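Local coordinates for protein PncC family amidohydrolase (Enterobacter asburiae, PDB 6L19) that probably hydrolyses the amide of nicotinamide mononucleotide, as PncC-family amidohydrolases do, as a member of the competence- or damage-inducible (CinA-type) family, at residues 17-20 against 21-25. The protein carries 3 engineered substitutions. Residues are numbered along the deposited sequence; the frame is centred on the assembly and turned at random.
Sequences KKLA and SKLTD
Leu23 lays its CD1 methyl against CG of Leu19 one turn earlier in the same helix, 3.7 Å away, the two branched side chains meeting at a slant. With CG of Leu23 anti to its carbonyl carbon (chi1 -65°), the side chain leans back over the preceding turn, and its CG comes within 3.2 Å of Leu19 O. That same oxygen accepts the backbone bond from Leu23 N at 2.8 Å, one of the helical series, N of residue i+4 to O of residue i, that includes Lys22 N to Lys18 O. Ala20 O is gripped twice: Thr24 N reaches it at 2.9 Å and Thr24 OG1 at 2.8 Å, from opposite faces of the carbonyl plane. A chi1 of 58° turns the threonine hydroxyl back to the carbonyl one turn earlier for this second bond. Lys22 CG lies 3.6 Å from Lys18 O, and its NZ hydrogen-bonds to Leu166 O, as Lys18 NZ does to Asn10 OD1. All this lies toward the end of helix 12-25, where Leu19 packs on Leu159 and Leu162 of helix 147-165, while Leu23 meets Leu28 in the loop leading to strand 30-35.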
ATOM      1  N   LYS A  17     -12.235   4.054  12.912  1.00 23.93           N
ATOM      2  CA  LYS A  17     -12.130   4.441  14.313  1.00 22.66           C
ATOM      3  C   LYS A  17     -12.678   3.344  15.215  1.00 20.82           C
ATOM      4  O   LYS A  17     -12.093   3.037  16.261  1.00 24.49           O
ATOM      5  CB  LYS A  17     -12.844   5.774  14.557  1.00 27.84           C
ATOM      6  CG  LYS A  17     -12.598   6.319  15.964  1.00 37.17           C
ATOM      7  CD  LYS A  17     -13.839   6.942  16.586  1.00 56.89           C
ATOM      8  CE  LYS A  17     -13.557   8.310  17.227  1.00 62.08           C
ATOM      9  NZ  LYS A  17     -12.355   8.330  18.121  1.00 70.24           N
ATOM     10  N   LYS A  18     -13.796   2.724  14.822  1.00 25.28           N
ATOM     11  CA  LYS A  18     -14.313   1.611  15.608  1.00 26.55           C
ATOM     12  C   LYS A  18     -13.366   0.417  15.554  1.00 31.56           C
ATOM     13  O   LYS A  18     -13.136  -0.258  16.569  1.00 23.25           O
ATOM     14  CB  LYS A  18     -15.701   1.228  15.109  1.00 27.46           C
ATOM     15  CG  LYS A  18     -16.768   2.278  15.423  1.00 35.23           C
ATOM     16  CD  LYS A  18     -18.116   1.918  14.799  1.00 37.52           C
ATOM     17  CE  LYS A  18     -19.142   3.031  15.049  1.00 48.39           C
ATOM     18  NZ  LYS A  18     -20.480   2.702  14.473  1.00 51.04           N
ATOM     19  N   LEU A  19     -12.815   0.134  14.373  1.00 25.86           N
ATOM     20  CA  LEU A  19     -11.883  -0.979  14.244  1.00 24.79           C
ATOM     21  C   LEU A  19     -10.624  -0.737  15.070  1.00 23.48           C
ATOM     22  O   LEU A  19     -10.132  -1.653  15.735  1.00 24.00           O
ATOM     23  CB  LEU A  19     -11.553  -1.191  12.767  1.00 17.89           C
ATOM     24  CG  LEU A  19     -10.864  -2.467  12.343  1.00 34.17           C
ATOM     25  CD1 LEU A  19     -11.708  -3.665  12.755  1.00 24.55           C
ATOM     26  CD2 LEU A  19     -10.646  -2.416  10.821  1.00 34.28           C
ATOM     27  N   ALA A  20     -10.113   0.502  15.071  1.00 23.38           N
ATOM     28  CA  ALA A  20      -8.947   0.844  15.887  1.00 23.97           C
ATOM     29  C   ALA A  20      -9.163   0.468  17.354  1.00 27.36           C
ATOM     30  O   ALA A  20      -8.286  -0.111  18.011  1.00 26.11           O
ATOM     31  CB  ALA A  20      -8.649   2.343  15.758  1.00 19.96           C
ATOM     32  N   SER A  21     -10.335   0.793  17.883  1.00 27.68           N
ATOM     33  CA  SER A  21     -10.606   0.509  19.286  1.00 29.86           C
ATOM     34  C   SER A  21     -10.780  -0.995  19.523  1.00 29.26           C
ATOM     35  O   SER A  21     -10.245  -1.534  20.497  1.00 27.82           O
ATOM     36  CB  SER A  21     -11.829   1.320  19.739  1.00 27.20           C
ATOM     37  OG  SER A  21     -12.585   0.626  20.708  1.00 40.10           O
ATOM     38  N   LYS A  22     -11.485  -1.701  18.624  1.00 24.72           N
ATOM     39  CA  LYS A  22     -11.577  -3.160  18.746  1.00 27.58           C
ATOM     40  C   LYS A  22     -10.197  -3.813  18.729  1.00 28.52           C
ATOM     41  O   LYS A  22      -9.924  -4.718  19.523  1.00 29.64           O
ATOM     42  CB  LYS A  22     -12.431  -3.745  17.620  1.00 26.59           C
ATOM     43  CG  LYS A  22     -13.929  -3.575  17.781  1.00 30.30           C
ATOM     44  CD  LYS A  22     -14.509  -4.605  18.706  1.00 35.59           C
ATOM     45  CE  LYS A  22     -15.974  -4.310  18.985  1.00 39.43           C
ATOM     46  NZ  LYS A  22     -16.661  -5.484  19.580  1.00 44.15           N
ATOM     47  N   LEU A  23      -9.308  -3.356  17.842  1.00 24.01           N
ATOM     48  CA  LEU A  23      -8.001  -3.994  17.692  1.00 22.75           C
ATOM     49  C   LEU A  23      -7.073  -3.654  18.854  1.00 25.72           C
ATOM     50  O   LEU A  23      -6.420  -4.543  19.418  1.00 24.82           O
ATOM     51  CB  LEU A  23      -7.364  -3.575  16.365  1.00 16.45           C
ATOM     52  CG  LEU A  23      -8.105  -4.036  15.098  1.00 28.17           C
ATOM     53  CD1 LEU A  23      -7.555  -3.326  13.850  1.00 22.43           C
ATOM     54  CD2 LEU A  23      -8.043  -5.542  14.939  1.00 25.04           C
ATOM     55  N   THR A  24      -6.961  -2.367  19.197  1.00 23.97           N
ATOM     56  CA  THR A  24      -6.043  -1.991  20.267  1.00 26.97           C
ATOM     57  C   THR A  24      -6.477  -2.573  21.606  1.00 29.18           C
ATOM     58  O   THR A  24      -5.626  -2.861  22.452  1.00 33.99           O
ATOM     59  CB  THR A  24      -5.900  -0.466  20.371  1.00 23.94           C
ATOM     60  OG1 THR A  24      -7.185   0.130  20.588  1.00 26.78           O
ATOM     61  CG2 THR A  24      -5.258   0.100  19.121  1.00 26.08           C
ATOM     62  N   ASP A  25      -7.780  -2.801  21.801  1.00 30.68           N
ATOM     63  CA  ASP A  25      -8.239  -3.423  23.043  1.00 31.68           C
ATOM     64  C   ASP A  25      -7.527  -4.749  23.313  1.00 40.62           C
ATOM     65  O   ASP A  25      -7.234  -5.085  24.468  1.00 34.32           O
ATOM     66  CB  ASP A  25      -9.755  -3.646  22.998  1.00 38.89           C
ATOM     67  CG  ASP A  25     -10.559  -2.394  23.379  1.00 47.85           C
ATOM     68  OD1 ASP A  25      -9.956  -1.378  23.789  1.00 43.41           O
ATOM     69  OD2 ASP A  25     -11.803  -2.425  23.249  1.00 48.32           O
TER